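Local coordinates for protein farnesyl diphosphate synthase (Rhodobacter capsulatus, PDB 3M0G) that probably condenses farnesyl diphosphate with isopentenyl diphosphate to form geranylgeranyl diphosphate, a magnesium-dependent step on the way to carotenoids, at residues L73-L78 with D112-L117; A138-A143 with G180-F185; E170-Q175 with A241-L246. All coordinates share one frame; numbering follows the deposited sequence.

Contact 1. Residues L73-L78 with D112-L117; sequences LHAYSL and DALQTL
Tyr-76 packs against Leu-114 and Gln-115 in a buried helix-helix contact that joins helix 60-81 to helix 104-121 beside the subunit interface. The two segments run almost antiparallel, at 165°, and their axes come within 7.9 Å of each other. This close approach is felt where Tyr-76 CB meets Leu-114 CB at 3.5 Å. The tyrosine ring then lies along Gln-115, whose CB sits 3.8 Å from the ring centroid in a CH-pi contact, over the face but displaced toward the rim. Gln-115 starts with CG anti to its backbone N (chi1 167°) and stays extended beyond, which carries it alongside the tyrosine in the same direction. Its amide plane is turned only 20° from the plane of the ring. Leu-73 flanks the glutamine too: its CD2 touches Gln-115 CG at 4.0 Å, the two side chains lying side by side. Next to the tyrosine in the chain, Ala-75 CB reaches Leu-114 CD1 at 4.3 Å, a lighter apolar touch.

The pairing belongs to the all-helical fold of polyprenyl synthases, in which antiparallel helices surround the active-site cavity; helix 60-81 leads at its C-terminal end into the first aspartate-rich sequence of this family. His-80, near that end, meets the ring of Tyr-76 edge-to-face, Met-149 and Val-150 of helix 149-159 also pack on the tyrosine, and Met-34 and Ala-37 of helix 29-37 cover Leu-114. Asp-112, on the dimer side, uses OD2 for a hydrogen bond to ND1 of His-80 of the second subunit. Tyr-76 packs on Asp-112 of that second subunit, and Gln-115 meets its counterpart there, side chain against side chain.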
ATOM      1  N   LEU B  73       6.547   6.163  -0.762  1.00  6.99           N
ATOM      2  CA  LEU B  73       6.152   5.449   0.441  1.00  7.21           C
ATOM      3  C   LEU B  73       6.390   6.372   1.656  1.00  7.53           C
ATOM      4  O   LEU B  73       5.548   6.454   2.557  1.00  7.85           O
ATOM      5  CB  LEU B  73       6.911   4.097   0.555  1.00  7.26           C
ATOM      6  CG  LEU B  73       6.396   2.903   1.400  1.00  9.67           C
ATOM      7  CD1 LEU B  73       6.208   3.282   2.851  1.00  7.75           C
ATOM      8  CD2 LEU B  73       5.086   2.278   0.842  1.00  7.75           C
ATOM      9  N   HIS B  74       7.520   7.069   1.670  1.00  8.16           N
ATOM     10  CA  HIS B  74       7.832   7.978   2.786  1.00  8.01           C
ATOM     11  C   HIS B  74       6.793   9.086   2.863  1.00  6.78           C
ATOM     12  O   HIS B  74       6.304   9.427   3.964  1.00  6.96           O
ATOM     13  CB  HIS B  74       9.229   8.570   2.633  1.00  9.30           C
ATOM     14  CG  HIS B  74       9.630   9.464   3.762  1.00  9.96           C
ATOM     15  ND1 HIS B  74      10.027  10.772   3.574  1.00 10.25           N
ATOM     16  CD2 HIS B  74       9.704   9.238   5.090  1.00 10.45           C
ATOM     17  CE1 HIS B  74      10.327  11.310   4.741  1.00 10.40           C
ATOM     18  NE2 HIS B  74      10.127  10.405   5.681  1.00 10.06           N
ATOM     19  N   ALA B  75       6.428   9.617   1.691  1.00  5.77           N
ATOM     20  CA  ALA B  75       5.506  10.758   1.608  1.00  5.72           C
ATOM     21  C   ALA B  75       4.164  10.389   2.206  1.00  5.20           C
ATOM     22  O   ALA B  75       3.586  11.148   2.985  1.00  5.54           O
ATOM     23  CB  ALA B  75       5.329  11.203   0.181  1.00  5.90           C
ATOM     24  N   TYR B  76       3.665   9.210   1.842  1.00  4.27           N
ATOM     25  CA  TYR B  76       2.369   8.772   2.338  1.00  4.52           C
ATOM     26  C   TYR B  76       2.382   8.637   3.881  1.00  4.42           C
ATOM     27  O   TYR B  76       1.388   8.960   4.560  1.00  3.38           O
ATOM     28  CB  TYR B  76       1.940   7.455   1.626  1.00  4.29           C
ATOM     29  CG  TYR B  76       1.863   6.268   2.528  1.00  4.27           C
ATOM     30  CD1 TYR B  76       2.802   5.236   2.458  1.00  5.33           C
ATOM     31  CD2 TYR B  76       0.831   6.153   3.433  1.00  5.10           C
ATOM     32  CE1 TYR B  76       2.729   4.145   3.306  1.00  4.24           C
ATOM     33  CE2 TYR B  76       0.746   5.075   4.302  1.00  5.47           C
ATOM     34  CZ  TYR B  76       1.682   4.075   4.227  1.00  5.27           C
ATOM     35  OH  TYR B  76       1.587   3.014   5.081  1.00  5.11           O
ATOM     36  N   SER B  77       3.488   8.131   4.422  1.00  4.67           N
ATOM     37  CA  SER B  77       3.607   7.889   5.847  1.00  5.70           C
ATOM     38  C   SER B  77       3.465   9.201   6.623  1.00  6.00           C
ATOM     39  O   SER B  77       2.740   9.270   7.591  1.00  5.73           O
ATOM     40  CB  SER B  77       4.934   7.182   6.171  1.00  6.42           C
ATOM     41  OG  SER B  77       6.010   8.098   6.237  1.00  6.47           O
ATOM     42  N   LEU B  78       4.139  10.239   6.145  1.00  6.90           N
ATOM     43  CA  LEU B  78       4.013  11.593   6.674  1.00  7.37           C
ATOM     44  C   LEU B  78       2.600  12.164   6.516  1.00  7.46           C
ATOM     45  O   LEU B  78       2.071  12.805   7.426  1.00  8.60           O
ATOM     46  CB  LEU B  78       5.028  12.491   5.962  1.00  7.19           C
ATOM     47  CG  LEU B  78       6.497  12.040   6.067  1.00  9.47           C
ATOM     48  CD1 LEU B  78       7.281  12.854   5.065  1.00  6.33           C
ATOM     49  CD2 LEU B  78       7.062  12.153   7.490  1.00  6.76           C
ATOM     50  N   ASP B 112      -3.154   6.923   1.025  1.00  4.47           N
ATOM     51  CA  ASP B 112      -3.525   5.603   0.518  1.00  5.26           C
ATOM     52  C   ASP B 112      -3.008   5.415  -0.920  1.00  5.84           C
ATOM     53  O   ASP B 112      -2.423   4.375  -1.254  1.00  5.46           O
ATOM     54  CB  ASP B 112      -5.031   5.359   0.604  1.00  5.93           C
ATOM     55  CG  ASP B 112      -5.518   5.087   2.029  1.00  8.47           C
ATOM     56  OD1 ASP B 112      -4.716   4.858   2.978  1.00  6.32           O
ATOM     57  OD2 ASP B 112      -6.742   5.100   2.200  1.00  5.92           O
ATOM     58  N   ALA B 113      -3.181   6.438  -1.760  1.00  5.92           N
ATOM     59  CA  ALA B 113      -2.797   6.329  -3.166  1.00  5.61           C
ATOM     60  C   ALA B 113      -1.303   6.520  -3.358  1.00  5.91           C
ATOM     61  O   ALA B 113      -0.720   6.056  -4.348  1.00  5.93           O
ATOM     62  CB  ALA B 113      -3.607   7.316  -4.020  1.00  5.88           C
ATOM     63  N   LEU B 114      -0.653   7.208  -2.415  1.00  5.69           N
ATOM     64  CA  LEU B 114       0.779   7.326  -2.504  1.00  5.65           C
ATOM     65  C   LEU B 114       1.444   5.990  -2.173  1.00  6.11           C
ATOM     66  O   LEU B 114       2.475   5.669  -2.739  1.00  7.51           O
ATOM     67  CB  LEU B 114       1.315   8.447  -1.620  1.00  5.92           C
ATOM     68  CG  LEU B 114       1.185   9.837  -2.254  1.00  8.95           C
ATOM     69  CD1 LEU B 114       1.268  10.882  -1.143  1.00  7.00           C
ATOM     70  CD2 LEU B 114       2.268  10.052  -3.305  1.00  6.29           C
ATOM     71  N   GLN B 115       0.842   5.211  -1.273  1.00  5.55           N
ATOM     72  CA  GLN B 115       1.387   3.861  -0.985  1.00  5.28           C
ATOM     73  C   GLN B 115       1.182   2.926  -2.176  1.00  4.00           C
ATOM     74  O   GLN B 115       2.072   2.123  -2.513  1.00  5.63           O
ATOM     75  CB  GLN B 115       0.799   3.249   0.296  1.00  6.30           C
ATOM     76  CG  GLN B 115       1.140   1.740   0.383  1.00  7.38           C
ATOM     77  CD  GLN B 115       0.820   1.077   1.706  1.00  8.55           C
ATOM     78  OE1 GLN B 115       1.308  -0.034   1.981  1.00  7.61           O
ATOM     79  NE2 GLN B 115       0.016   1.738   2.527  1.00  8.61           N
ATOM     80  N   THR B 116       0.031   3.061  -2.829  1.00  2.00           N
ATOM     81  CA  THR B 116      -0.273   2.323  -4.050  1.00  2.00           C
ATOM     82  C   THR B 116       0.673   2.737  -5.174  1.00  2.78           C
ATOM     83  O   THR B 116       1.152   1.898  -5.931  1.00  3.50           O
ATOM     84  CB  THR B 116      -1.747   2.566  -4.524  1.00  2.00           C
ATOM     85  OG1 THR B 116      -2.648   2.318  -3.443  1.00  8.23           O
ATOM     86  CG2 THR B 116      -2.088   1.614  -5.654  1.00  7.48           C
ATOM     87  N   LEU B 117       0.936   4.036  -5.283  1.00  4.43           N
ATOM     88  CA  LEU B 117       1.894   4.536  -6.274  1.00  4.73           C
ATOM     89  C   LEU B 117       3.296   3.944  -6.089  1.00  4.35           C
ATOM     90  O   LEU B 117       3.945   3.559  -7.096  1.00  5.46           O
ATOM     91  CB  LEU B 117       1.958   6.083  -6.268  1.00  5.80           C
ATOM     92  CG  LEU B 117       2.728   6.752  -7.421  1.00  2.00           C
ATOM     93  CD1 LEU B 117       2.067   6.453  -8.778  1.00  6.39           C
ATOM     94  CD2 LEU B 117       2.769   8.261  -7.215  1.00  6.05           C
TER

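Contact 2. Residues A138-A143 with G180-F185; sequences AALAQA and GALISF
Ala-143 and Ala-181 form the closest backbone approach between helices 130-144 and 168-194 here, their CA atoms 4.8 Å apart. With only methyl groups between them, Ala-181 CB comes to 3.2 Å from Ala-143 O, and the two CB atoms stand 4.1 Å apart. The segments are nearly antiparallel, at 166°, and at the other end the backbones are farther apart, the difference being filled by the ring of Phe-185. Because its CG is anti to the backbone N (chi1 170°), this ring extends across to Ala-139 and Leu-140. Leu-140 CD1 sits over the middle of one face, 4.0 Å from the ring centroid in a CH-pi contact, while Leu-140 CB meets Phe-185 CE1 at 3.7 Å. Ala-139 approaches differently, its CB lying in the ring plane at the edge, 3.8 Å from Phe-185 CD1. A leucine in place of Phe-185 would probably leave Leu-140 CD1 without a flat face to rest on and open a gap beside Ala-139.

Looser by comparison, Leu-140 CD1 and Leu-182 CD1 are 4.3 Å apart. Solvent lies nearer the tight end: the close-packed Ala-143 and Ala-181 are partly exposed, whereas the contact is buried around Phe-185, Leu-140 and Leu-182. Inward, Leu-140 rests on Leu-73 of helix 60-81 and on Ala-118 and Phe-119 of helix 104-121, while Leu-182 and Phe-185 both pack on Val-70, so that four helices meet here.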
ATOM      1  N   ALA B 138       8.658  -7.262  -2.606  1.00  2.90           N
ATOM      2  CA  ALA B 138       8.677  -8.011  -1.345  1.00  3.10           C
ATOM      3  C   ALA B 138       9.439  -7.229  -0.273  1.00  3.69           C
ATOM      4  O   ALA B 138       9.001  -7.144   0.860  1.00  4.88           O
ATOM      5  CB  ALA B 138       9.282  -9.420  -1.530  1.00  2.20           C
ATOM      6  N   ALA B 139      10.563  -6.639  -0.662  1.00  3.36           N
ATOM      7  CA  ALA B 139      11.413  -5.904   0.262  1.00  3.93           C
ATOM      8  C   ALA B 139      10.745  -4.632   0.752  1.00  3.94           C
ATOM      9  O   ALA B 139      10.867  -4.304   1.920  1.00  4.90           O
ATOM     10  CB  ALA B 139      12.781  -5.599  -0.381  1.00  3.48           C
ATOM     11  N   LEU B 140      10.022  -3.945  -0.136  1.00  3.91           N
ATOM     12  CA  LEU B 140       9.282  -2.717   0.193  1.00  3.56           C
ATOM     13  C   LEU B 140       8.144  -3.036   1.127  1.00  3.36           C
ATOM     14  O   LEU B 140       7.909  -2.318   2.107  1.00  3.14           O
ATOM     15  CB  LEU B 140       8.724  -2.051  -1.082  1.00  3.95           C
ATOM     16  CG  LEU B 140       7.998  -0.699  -0.945  1.00  5.57           C
ATOM     17  CD1 LEU B 140       8.833   0.349  -0.178  1.00  4.95           C
ATOM     18  CD2 LEU B 140       7.475  -0.135  -2.265  1.00  4.66           C
ATOM     19  N   ALA B 141       7.454  -4.130   0.834  1.00  2.84           N
ATOM     20  CA  ALA B 141       6.339  -4.570   1.672  1.00  3.28           C
ATOM     21  C   ALA B 141       6.772  -4.980   3.069  1.00  4.70           C
ATOM     22  O   ALA B 141       6.106  -4.651   4.056  1.00  5.48           O
ATOM     23  CB  ALA B 141       5.569  -5.691   0.994  1.00  4.10           C
ATOM     24  N   GLN B 142       7.851  -5.745   3.170  1.00  6.75           N
ATOM     25  CA  GLN B 142       8.391  -6.107   4.484  1.00  7.59           C
ATOM     26  C   GLN B 142       8.699  -4.866   5.334  1.00  7.66           C
ATOM     27  O   GLN B 142       8.358  -4.801   6.519  1.00  8.41           O
ATOM     28  CB  GLN B 142       9.635  -6.990   4.326  1.00  8.56           C
ATOM     29  CG  GLN B 142       9.291  -8.453   4.053  1.00 32.73           C
ATOM     30  CD  GLN B 142      10.428  -9.226   3.406  1.00 10.08           C
ATOM     31  OE1 GLN B 142      11.590  -9.116   3.808  1.00 33.25           O
ATOM     32  NE2 GLN B 142      10.093 -10.020   2.385  1.00 33.06           N
ATOM     33  N   ALA B 143       9.342  -3.889   4.712  1.00  7.57           N
ATOM     34  CA  ALA B 143       9.816  -2.705   5.414  1.00  6.92           C
ATOM     35  C   ALA B 143       8.680  -1.763   5.851  1.00  6.45           C
ATOM     36  O   ALA B 143       8.794  -1.073   6.873  1.00  6.49           O
ATOM     37  CB  ALA B 143      10.876  -1.976   4.560  1.00  6.19           C
ATOM     38  N   GLY B 180      13.884   2.675  10.841  1.00  7.30           N
ATOM     39  CA  GLY B 180      14.997   1.831  10.475  1.00  7.75           C
ATOM     40  C   GLY B 180      14.710   1.007   9.238  1.00  7.79           C
ATOM     41  O   GLY B 180      15.590   0.827   8.392  1.00  6.56           O
ATOM     42  N   ALA B 181      13.473   0.520   9.150  1.00  6.79           N
ATOM     43  CA  ALA B 181      13.066  -0.421   8.108  1.00  6.66           C
ATOM     44  C   ALA B 181      13.117   0.195   6.710  1.00  7.18           C
ATOM     45  O   ALA B 181      13.680  -0.422   5.780  1.00  7.93           O
ATOM     46  CB  ALA B 181      11.631  -1.009   8.430  1.00  5.79           C
ATOM     47  N   LEU B 182      12.577   1.415   6.567  1.00  6.17           N
ATOM     48  CA  LEU B 182      12.473   2.087   5.239  1.00  4.64           C
ATOM     49  C   LEU B 182      13.812   2.500   4.708  1.00  5.40           C
ATOM     50  O   LEU B 182      14.046   2.435   3.484  1.00  4.48           O
ATOM     51  CB  LEU B 182      11.575   3.338   5.281  1.00  2.97           C
ATOM     52  CG  LEU B 182      10.915   3.766   3.951  1.00  4.38           C
ATOM     53  CD1 LEU B 182      10.154   2.612   3.275  1.00  2.00           C
ATOM     54  CD2 LEU B 182      10.025   5.000   4.043  1.00  2.00           C
ATOM     55  N   ILE B 183      14.683   2.956   5.609  1.00  5.03           N
ATOM     56  CA  ILE B 183      16.073   3.277   5.215  1.00  4.85           C
ATOM     57  C   ILE B 183      16.823   2.037   4.728  1.00  5.57           C
ATOM     58  O   ILE B 183      17.683   2.136   3.814  1.00  5.92           O
ATOM     59  CB  ILE B 183      16.833   3.989   6.368  1.00  5.43           C
ATOM     60  CG1 ILE B 183      16.460   5.478   6.404  1.00  4.03           C
ATOM     61  CG2 ILE B 183      18.372   3.784   6.267  1.00  5.77           C
ATOM     62  CD1 ILE B 183      16.291   6.055   7.845  1.00  8.39           C
ATOM     63  N   SER B 184      16.569   0.906   5.383  1.00  6.22           N
ATOM     64  CA  SER B 184      17.175  -0.367   4.999  1.00  6.31           C
ATOM     65  C   SER B 184      16.667  -0.831   3.634  1.00  6.02           C
ATOM     66  O   SER B 184      17.446  -1.341   2.802  1.00  4.88           O
ATOM     67  CB  SER B 184      16.919  -1.453   6.048  1.00  6.32           C
ATOM     68  OG  SER B 184      17.560  -2.668   5.646  1.00 10.58           O
ATOM     69  N   PHE B 185      15.366  -0.648   3.390  1.00  5.77           N
ATOM     70  CA  PHE B 185      14.888  -0.883   2.038  1.00  5.55           C
ATOM     71  C   PHE B 185      15.693  -0.067   1.036  1.00  5.74           C
ATOM     72  O   PHE B 185      16.198  -0.641   0.083  1.00  6.59           O
ATOM     73  CB  PHE B 185      13.413  -0.585   1.832  1.00  5.32           C
ATOM     74  CG  PHE B 185      13.010  -0.613   0.379  1.00  7.36           C
ATOM     75  CD1 PHE B 185      12.783  -1.840  -0.269  1.00  5.59           C
ATOM     76  CD2 PHE B 185      12.897   0.564  -0.358  1.00  4.85           C
ATOM     77  CE1 PHE B 185      12.416  -1.894  -1.632  1.00  6.66           C
ATOM     78  CE2 PHE B 185      12.517   0.518  -1.709  1.00  7.35           C
ATOM     79  CZ  PHE B 185      12.277  -0.721  -2.345  1.00  5.33           C
TER

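Contact 3. Residues E170-Q175 with A241-L246; sequences EIIRLQ and ATFVSL
Ile-171 lays its CD1 over the centre of the Phe-243 ring, 3.5 Å from the centroid and only 8° off the ring normal, a CH-pi contact. The methyl gets there because CG1 stands between the backbone N and the carbonyl carbon (chi1 74°), directing that branch at the aromatic face. CG2, the other branch, turns to Ala-241, whose CB is 4.4 Å from it. Gln-175 meets the same ring in its plane, with CG 3.7 Å from Phe-243 CE2, and Ile-172 CG1 adds a distant edge contact.

Phe-243 opens a short helix that begins with a capping box: Ser-245 N donates to Thr-242 OG1 at 3.0 Å, nearly straight (177°), and Thr-242 N donates back to Ser-245 OG at 2.8 Å. The two bonds fix the turn from which the ring projects. The backbone N of Phe-243 is bound by OD2 of Asp-217, part of the second aspartate-rich sequence of this synthase family. Leu-210 and Ile-214 of helix 199-219 also pack against the ring, and Leu-166 lies against Ile-171.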
ATOM      1  N   GLU B 170      12.761  -1.241  24.245  1.00 10.25           N
ATOM      2  CA  GLU B 170      11.530  -0.787  23.589  1.00 10.57           C
ATOM      3  C   GLU B 170      11.709   0.321  22.543  1.00 10.85           C
ATOM      4  O   GLU B 170      11.197   0.188  21.417  1.00 10.60           O
ATOM      5  CB  GLU B 170      10.430  -0.457  24.619  1.00 10.27           C
ATOM      6  CG  GLU B 170       9.944  -1.719  25.342  1.00 16.96           C
ATOM      7  CD  GLU B 170       9.288  -1.465  26.695  1.00 10.30           C
ATOM      8  OE1 GLU B 170       8.579  -2.376  27.161  1.00 17.27           O
ATOM      9  OE2 GLU B 170       9.486  -0.389  27.306  1.00 16.67           O
ATOM     10  N   ILE B 171      12.424   1.399  22.876  1.00 11.38           N
ATOM     11  CA  ILE B 171      12.631   2.470  21.889  1.00 11.39           C
ATOM     12  C   ILE B 171      13.498   2.051  20.693  1.00 11.21           C
ATOM     13  O   ILE B 171      13.355   2.623  19.604  1.00 10.90           O
ATOM     14  CB  ILE B 171      13.067   3.877  22.473  1.00 11.78           C
ATOM     15  CG1 ILE B 171      14.524   3.895  22.936  1.00 19.64           C
ATOM     16  CG2 ILE B 171      12.103   4.367  23.547  1.00 20.36           C
ATOM     17  CD1 ILE B 171      15.098   5.331  23.065  1.00 13.26           C
ATOM     18  N   ILE B 172      14.370   1.053  20.886  1.00 10.97           N
ATOM     19  CA  ILE B 172      15.163   0.449  19.795  1.00 10.56           C
ATOM     20  C   ILE B 172      14.240  -0.329  18.831  1.00 10.16           C
ATOM     21  O   ILE B 172      14.336  -0.193  17.616  1.00  9.65           O
ATOM     22  CB  ILE B 172      16.310  -0.503  20.336  1.00 11.08           C
ATOM     23  CG1 ILE B 172      17.478   0.294  20.914  1.00 11.73           C
ATOM     24  CG2 ILE B 172      16.858  -1.398  19.240  1.00  9.74           C
ATOM     25  CD1 ILE B 172      18.388  -0.532  21.830  1.00 10.85           C
ATOM     26  N   ARG B 173      13.339  -1.127  19.390  1.00  9.69           N
ATOM     27  CA  ARG B 173      12.340  -1.858  18.598  1.00  9.89           C
ATOM     28  C   ARG B 173      11.417  -0.902  17.825  1.00  8.29           C
ATOM     29  O   ARG B 173      11.074  -1.149  16.673  1.00  8.18           O
ATOM     30  CB  ARG B 173      11.502  -2.756  19.520  1.00 10.93           C
ATOM     31  CG  ARG B 173      10.506  -3.669  18.792  1.00 21.66           C
ATOM     32  CD  ARG B 173       9.717  -4.548  19.756  1.00 12.72           C
ATOM     33  NE  ARG B 173       8.788  -3.792  20.607  1.00 22.03           N
ATOM     34  CZ  ARG B 173       7.957  -4.331  21.499  1.00 14.39           C
ATOM     35  NH1 ARG B 173       7.160  -3.553  22.226  1.00 22.80           N
ATOM     36  NH2 ARG B 173       7.909  -5.650  21.693  1.00 22.65           N
ATOM     37  N   LEU B 174      11.016   0.179  18.474  1.00  8.23           N
ATOM     38  CA  LEU B 174      10.149   1.197  17.869  1.00  8.34           C
ATOM     39  C   LEU B 174      10.834   1.824  16.670  1.00  7.86           C
ATOM     40  O   LEU B 174      10.246   1.978  15.600  1.00  6.89           O
ATOM     41  CB  LEU B 174       9.874   2.279  18.902  1.00  9.34           C
ATOM     42  CG  LEU B 174       8.872   3.396  18.662  1.00  9.85           C
ATOM     43  CD1 LEU B 174       8.004   3.508  19.916  1.00 10.31           C
ATOM     44  CD2 LEU B 174       9.590   4.690  18.375  1.00 10.63           C
ATOM     45  N   GLN B 175      12.092   2.190  16.879  1.00  8.06           N
ATOM     46  CA  GLN B 175      12.890   2.884  15.876  1.00  7.21           C
ATOM     47  C   GLN B 175      13.316   2.038  14.691  1.00  6.54           C
ATOM     48  O   GLN B 175      13.348   2.533  13.550  1.00  6.40           O
ATOM     49  CB  GLN B 175      14.062   3.600  16.528  1.00  9.18           C
ATOM     50  CG  GLN B 175      13.604   4.836  17.320  1.00 35.91           C
ATOM     51  CD  GLN B 175      12.678   5.765  16.520  1.00  9.67           C
ATOM     52  OE1 GLN B 175      12.666   5.746  15.286  1.00 36.40           O
ATOM     53  NE2 GLN B 175      11.931   6.603  17.226  1.00 36.13           N
ATOM     54  N   ALA B 241      10.436   8.890  26.826  1.00 18.60           N
ATOM     55  CA  ALA B 241      11.830   8.515  26.627  1.00 16.48           C
ATOM     56  C   ALA B 241      12.341   8.738  25.198  1.00 15.28           C
ATOM     57  O   ALA B 241      11.676   8.404  24.205  1.00 15.00           O
ATOM     58  CB  ALA B 241      12.049   7.068  27.058  1.00 16.22           C
ATOM     59  N   THR B 242      13.533   9.319  25.119  1.00 13.55           N
ATOM     60  CA  THR B 242      14.237   9.527  23.858  1.00 12.19           C
ATOM     61  C   THR B 242      15.628   8.959  24.028  1.00 11.30           C
ATOM     62  O   THR B 242      15.976   8.512  25.115  1.00 11.70           O
ATOM     63  CB  THR B 242      14.376  11.023  23.546  1.00 12.09           C
ATOM     64  OG1 THR B 242      15.245  11.623  24.510  1.00  8.86           O
ATOM     65  CG2 THR B 242      13.024  11.723  23.571  1.00  9.66           C
ATOM     66  N   PHE B 243      16.447   9.004  22.980  1.00 10.48           N
ATOM     67  CA  PHE B 243      17.838   8.589  23.123  1.00 10.00           C
ATOM     68  C   PHE B 243      18.654   9.543  24.018  1.00 10.03           C
ATOM     69  O   PHE B 243      19.610   9.120  24.679  1.00  9.75           O
ATOM     70  CB  PHE B 243      18.476   8.310  21.750  1.00  8.58           C
ATOM     71  CG  PHE B 243      17.887   7.093  21.072  1.00  7.25           C
ATOM     72  CD1 PHE B 243      18.326   5.818  21.409  1.00  8.57           C
ATOM     73  CD2 PHE B 243      16.853   7.220  20.151  1.00  8.53           C
ATOM     74  CE1 PHE B 243      17.773   4.686  20.828  1.00  7.06           C
ATOM     75  CE2 PHE B 243      16.285   6.094  19.555  1.00  7.20           C
ATOM     76  CZ  PHE B 243      16.749   4.819  19.892  1.00  8.87           C
ATOM     77  N   VAL B 244      18.246  10.809  24.082  1.00 10.24           N
ATOM     78  CA  VAL B 244      18.880  11.756  25.001  1.00 10.39           C
ATOM     79  C   VAL B 244      18.480  11.478  26.459  1.00  9.94           C
ATOM     80  O   VAL B 244      19.334  11.443  27.353  1.00  9.43           O
ATOM     81  CB  VAL B 244      18.571  13.237  24.638  1.00 10.79           C
ATOM     82  CG1 VAL B 244      19.281  14.185  25.601  1.00 11.01           C
ATOM     83  CG2 VAL B 244      18.991  13.543  23.216  1.00 11.66           C
ATOM     84  N   SER B 245      17.190  11.291  26.712  1.00 10.14           N
ATOM     85  CA  SER B 245      16.760  10.962  28.065  1.00  9.54           C
ATOM     86  C   SER B 245      17.340   9.604  28.523  1.00  9.02           C
ATOM     87  O   SER B 245      17.792   9.471  29.662  1.00  8.28           O
ATOM     88  CB  SER B 245      15.231  11.004  28.204  1.00 10.10           C
ATOM     89  OG  SER B 245      14.628   9.886  27.593  1.00 14.85           O
ATOM     90  N   LEU B 246      17.379   8.613  27.623  1.00  9.10           N
ATOM     91  CA  LEU B 246      17.947   7.310  27.994  1.00  8.91           C
ATOM     92  C   LEU B 246      19.470   7.263  28.084  1.00  8.23           C
ATOM     93  O   LEU B 246      20.015   6.694  29.027  1.00  8.16           O
ATOM     94  CB  LEU B 246      17.414   6.188  27.104  1.00 10.00           C
ATOM     95  CG  LEU B 246      15.943   5.808  27.268  1.00  7.40           C
ATOM     96  CD1 LEU B 246      15.505   4.903  26.130  1.00 10.26           C
ATOM     97  CD2 LEU B 246      15.683   5.142  28.601  1.00 10.30           C
TER

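Overall arrangement
Contacts 1 and 2 are buried, antiparallel helix pairings within the bundle, whereas contact 3, whose centre lies about 19 Å from the centre of the chain, is partly buried and sets a helix against a capped helix start. Contacts 1 and 2 adjoin through Leu-73, which packs on Leu-140 and Leu-182. Contacts 2 and 3 share helix 168-194, where Gly-180 N probably bonds to Gln-175 O; contacts 1 and 3 do not touch. All three place an aliphatic carbon over an aromatic face, but contacts 1 and 2 touch the second subunit, contact 1 with polar groups, while contact 2 is apolar, with alanines at its closest approach; contact 3 touches no other chain.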